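PDB 7C7U: biofilm-associated surface protein from Staphylococcus aureus, which probably helps build staphylococcal biofilms as a calcium-binding, cell wall-anchored surface protein whose amyloid formation is thought to be switchable. Local coordinates for residues A[35-47]-A[187-200]. Numbering follows the deposited sequence.
Sequences MLFDPGKLDSDDA and FLTKADDDLVNLEN
Leu-42 N donates to Leu-188 O at 2.8 Å, the one direct backbone hydrogen bond between the loop that leaves strand 36-39 and the chain running from Phe-187 toward helix 193-199. The contact lies where strands 36-39 and 183-187 of the large mixed beta-sheet in the N-terminal part of the chain run out into loops, and two waters extend the pairing: one bridges Gly-40 O to Leu-188 N, the other Leu-42 O to Lys-190 N. Phe-187 is the main apolar group. Its CE1 lies 3.4 Å from Pro-39 CB, a tight fit, while Phe-187 CZ lies in the plane of the Phe-37 ring at its edge, 3.9 Å from Phe-37 CE2. Leu-42 joins from further along the loop, bringing CD1 against Phe-187 CB. His-165 of strand 163-171 sets its ring edge-to-face with both phenylalanines, and Ile-53 of strand 52-61 touches Leu-42 and Phe-187, so the cluster ties the loop to the sheet; the Phe-187 side chain is about 9 Å from a bound calcium ion.

Beyond the apolar patch the contact turns polar. CD of Lys-41 passes Leu-188 CD1, and the bends beyond it, at chi3 and chi4 (-68° and -98°), bring NZ 3.1 Å from Glu-199 OE1; this salt bridge uses the anti lone pair of the carboxylate oxygen. Lys-190, by contrast, stays extended beyond CG, passes Asp-43 O and forms a salt bridge from NZ to Asp-45 OD1, though the hydrogen bond within it is weak. Lys-190 sits in a type I turn from Thr-189 to Asp-192 that leads into the helix. Thr-189 OG1 accepts from Ala-191 N in an ST turn, and Asp-192 OD2 accepts from Thr-189 N. Asp-43 directs its carboxylate at Val-196 of the helix, with OD2 3.4 Å from Val-196 CG1.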
# COMPACT_ATOMS: atom_id res chain seq x y z
N MET A 35 4.96 -19.07 5.02
CA MET A 35 6.34 -19.48 5.07
C MET A 35 6.95 -19.01 6.37
O MET A 35 6.50 -18.02 6.95
CB MET A 35 7.09 -18.91 3.87
CG MET A 35 6.54 -19.44 2.57
SD MET A 35 7.89 -19.50 1.44
CE MET A 35 9.09 -20.22 2.51
N LEU A 36 7.94 -19.76 6.88
CA LEU A 36 8.55 -19.47 8.17
C LEU A 36 10.06 -19.39 8.01
O LEU A 36 10.72 -20.41 7.79
CB LEU A 36 8.20 -20.53 9.21
CG LEU A 36 7.03 -20.29 10.16
CD1 LEU A 36 5.71 -20.11 9.42
CD2 LEU A 36 6.93 -21.41 11.23
N PHE A 37 10.61 -18.19 8.14
CA PHE A 37 12.05 -17.95 8.12
C PHE A 37 12.58 -18.12 9.54
O PHE A 37 12.11 -17.45 10.47
CB PHE A 37 12.31 -16.55 7.56
CG PHE A 37 13.75 -16.17 7.49
CD1 PHE A 37 14.60 -16.78 6.58
CD2 PHE A 37 14.24 -15.17 8.31
CE1 PHE A 37 15.95 -16.41 6.51
CE2 PHE A 37 15.56 -14.77 8.24
CZ PHE A 37 16.42 -15.40 7.34
N ASP A 38 13.54 -19.02 9.72
CA ASP A 38 14.00 -19.47 11.04
C ASP A 38 15.51 -19.25 11.14
O ASP A 38 16.29 -20.20 10.98
CB ASP A 38 13.60 -20.94 11.21
CG ASP A 38 14.00 -21.54 12.54
OD1 ASP A 38 14.47 -20.83 13.44
OD2 ASP A 38 13.82 -22.77 12.70
N PRO A 39 15.96 -18.02 11.41
CA PRO A 39 17.40 -17.76 11.41
C PRO A 39 18.08 -18.02 12.74
O PRO A 39 17.46 -18.09 13.80
CB PRO A 39 17.50 -16.27 11.05
CG PRO A 39 16.24 -15.67 11.63
CD PRO A 39 15.18 -16.77 11.50
N GLY A 40 19.41 -18.11 12.67
CA GLY A 40 20.20 -18.12 13.89
C GLY A 40 20.15 -16.78 14.60
O GLY A 40 19.85 -15.74 14.00
N LYS A 41 20.42 -16.82 15.90
CA LYS A 41 20.44 -15.61 16.70
C LYS A 41 21.77 -14.88 16.55
O LYS A 41 22.81 -15.48 16.27
CB LYS A 41 20.21 -15.93 18.18
CG LYS A 41 18.89 -16.58 18.50
CD LYS A 41 18.71 -16.69 20.02
CE LYS A 41 19.68 -17.66 20.66
NZ LYS A 41 19.10 -18.99 20.90
N LEU A 42 21.73 -13.56 16.75
CA LEU A 42 22.91 -12.72 16.61
C LEU A 42 23.31 -12.16 17.96
O LEU A 42 23.56 -10.96 18.10
CB LEU A 42 22.63 -11.58 15.62
CG LEU A 42 22.05 -12.00 14.27
CD1 LEU A 42 21.84 -10.80 13.39
CD2 LEU A 42 22.92 -13.05 13.57
N ASP A 43 23.36 -13.03 18.97
CA ASP A 43 23.41 -12.61 20.36
C ASP A 43 24.66 -13.11 21.08
O ASP A 43 24.70 -13.11 22.31
CB ASP A 43 22.16 -13.12 21.07
CG ASP A 43 22.16 -14.63 21.21
OD1 ASP A 43 22.79 -15.31 20.37
OD2 ASP A 43 21.50 -15.15 22.14
N SER A 44 25.68 -13.52 20.34
CA SER A 44 26.89 -14.01 20.98
C SER A 44 28.11 -13.53 20.21
O SER A 44 28.05 -13.32 18.99
CB SER A 44 26.93 -15.53 21.04
OG SER A 44 27.15 -16.07 19.74
N ASP A 45 29.23 -13.39 20.93
CA ASP A 45 30.50 -13.08 20.27
C ASP A 45 30.80 -14.08 19.16
O ASP A 45 31.22 -13.69 18.07
CB ASP A 45 31.66 -13.07 21.28
CG ASP A 45 31.57 -11.93 22.29
OD1 ASP A 45 30.90 -10.90 22.01
OD2 ASP A 45 32.19 -12.04 23.37
N ASP A 46 30.58 -15.38 19.43
CA ASP A 46 30.79 -16.38 18.38
C ASP A 46 29.96 -16.04 17.15
O ASP A 46 30.50 -15.93 16.04
CB ASP A 46 30.42 -17.77 18.90
CG ASP A 46 31.52 -18.39 19.77
OD1 ASP A 46 32.51 -17.69 20.09
OD2 ASP A 46 31.40 -19.57 20.13
N ALA A 47 28.65 -15.87 17.32
CA ALA A 47 27.79 -15.51 16.20
C ALA A 47 28.23 -14.19 15.59
O ALA A 47 28.17 -14.02 14.36
CB ALA A 47 26.33 -15.44 16.65
N PHE A 187 15.71 -10.32 13.77
CA PHE A 187 16.81 -11.08 14.34
C PHE A 187 17.01 -10.71 15.80
O PHE A 187 16.91 -9.54 16.17
CB PHE A 187 18.10 -10.81 13.58
CG PHE A 187 18.09 -11.27 12.17
CD1 PHE A 187 18.38 -12.60 11.86
CD2 PHE A 187 17.82 -10.38 11.13
CE1 PHE A 187 18.39 -13.02 10.53
CE2 PHE A 187 17.83 -10.80 9.82
CZ PHE A 187 18.10 -12.13 9.51
N LEU A 188 17.30 -11.71 16.62
CA LEU A 188 17.52 -11.46 18.04
C LEU A 188 18.98 -11.09 18.25
O LEU A 188 19.88 -11.75 17.70
CB LEU A 188 17.14 -12.68 18.88
CG LEU A 188 15.69 -13.12 18.78
CD1 LEU A 188 15.37 -14.28 19.70
CD2 LEU A 188 14.75 -11.94 19.03
N THR A 189 19.21 -10.02 18.99
CA THR A 189 20.55 -9.59 19.38
C THR A 189 20.63 -9.53 20.89
O THR A 189 19.64 -9.75 21.60
CB THR A 189 20.90 -8.21 18.80
OG1 THR A 189 20.14 -7.20 19.49
CG2 THR A 189 20.65 -8.14 17.31
N LYS A 190 21.81 -9.14 21.39
CA LYS A 190 21.94 -8.92 22.83
C LYS A 190 20.97 -7.88 23.35
O LYS A 190 20.64 -7.91 24.54
CB LYS A 190 23.39 -8.51 23.18
CG LYS A 190 24.40 -9.62 22.93
CD LYS A 190 25.85 -9.16 23.16
CE LYS A 190 26.76 -10.37 23.34
NZ LYS A 190 28.20 -10.00 23.38
N ALA A 191 20.46 -6.98 22.48
CA ALA A 191 19.49 -5.99 22.93
C ALA A 191 18.17 -6.65 23.34
O ALA A 191 17.46 -6.13 24.21
CB ALA A 191 19.24 -4.96 21.82
N ASP A 192 17.85 -7.79 22.75
CA ASP A 192 16.60 -8.50 23.03
C ASP A 192 16.79 -9.44 24.22
O ASP A 192 16.57 -10.65 24.15
CB ASP A 192 16.16 -9.23 21.77
CG ASP A 192 16.04 -8.28 20.59
OD1 ASP A 192 15.22 -7.37 20.71
OD2 ASP A 192 16.78 -8.40 19.58
N ASP A 193 17.15 -8.84 25.36
CA ASP A 193 17.69 -9.65 26.45
C ASP A 193 16.62 -10.53 27.08
O ASP A 193 16.92 -11.66 27.49
CB ASP A 193 18.38 -8.76 27.48
CG ASP A 193 17.51 -7.62 27.97
OD1 ASP A 193 16.54 -7.25 27.27
OD2 ASP A 193 17.80 -7.07 29.06
N ASP A 194 15.36 -10.08 27.14
CA ASP A 194 14.35 -10.93 27.74
C ASP A 194 14.05 -12.15 26.86
O ASP A 194 13.96 -13.28 27.36
CB ASP A 194 13.08 -10.13 28.05
CG ASP A 194 12.44 -9.48 26.83
OD1 ASP A 194 13.09 -9.19 25.79
OD2 ASP A 194 11.23 -9.22 26.95
N LEU A 195 13.97 -11.95 25.54
CA LEU A 195 13.73 -13.06 24.63
C LEU A 195 14.94 -14.01 24.56
O LEU A 195 14.77 -15.22 24.39
CB LEU A 195 13.38 -12.53 23.24
CG LEU A 195 12.11 -11.66 23.14
CD1 LEU A 195 11.74 -11.35 21.68
CD2 LEU A 195 10.91 -12.28 23.84
N VAL A 196 16.16 -13.47 24.65
CA VAL A 196 17.35 -14.32 24.65
C VAL A 196 17.39 -15.20 25.90
O VAL A 196 17.73 -16.39 25.83
CB VAL A 196 18.62 -13.44 24.54
CG1 VAL A 196 19.88 -14.23 24.99
CG2 VAL A 196 18.79 -12.94 23.12
N ASN A 197 17.03 -14.63 27.06
CA ASN A 197 16.98 -15.44 28.28
C ASN A 197 15.94 -16.55 28.17
O ASN A 197 16.11 -17.63 28.74
CB ASN A 197 16.70 -14.56 29.50
CG ASN A 197 17.86 -13.63 29.83
OD1 ASN A 197 18.93 -13.71 29.22
ND2 ASN A 197 17.64 -12.73 30.79
N LEU A 198 14.82 -16.26 27.49
CA LEU A 198 13.80 -17.28 27.30
C LEU A 198 14.31 -18.41 26.42
O LEU A 198 14.17 -19.60 26.77
CB LEU A 198 12.54 -16.64 26.68
CG LEU A 198 11.61 -15.94 27.69
CD1 LEU A 198 10.80 -14.83 27.00
CD2 LEU A 198 10.68 -16.97 28.34
N GLU A 199 14.94 -18.06 25.29
CA GLU A 199 15.53 -19.07 24.41
C GLU A 199 16.58 -19.90 25.12
O GLU A 199 16.84 -21.05 24.73
CB GLU A 199 16.18 -18.39 23.21
CG GLU A 199 15.20 -17.86 22.19
CD GLU A 199 15.03 -18.83 21.04
OE1 GLU A 199 16.06 -19.22 20.45
OE2 GLU A 199 13.87 -19.20 20.75
N ASN A 200 17.21 -19.33 26.15
CA ASN A 200 18.23 -20.03 26.91
C ASN A 200 17.68 -20.72 28.17
O ASN A 200 18.47 -21.24 28.96
CB ASN A 200 19.36 -19.05 27.24
CG ASN A 200 20.23 -18.75 26.02
OD1 ASN A 200 20.47 -19.63 25.20
ND2 ASN A 200 20.69 -17.50 25.88
O HOH W 1 17.52 -14.31 15.27
O HOH W 2 23.94 -8.78 19.96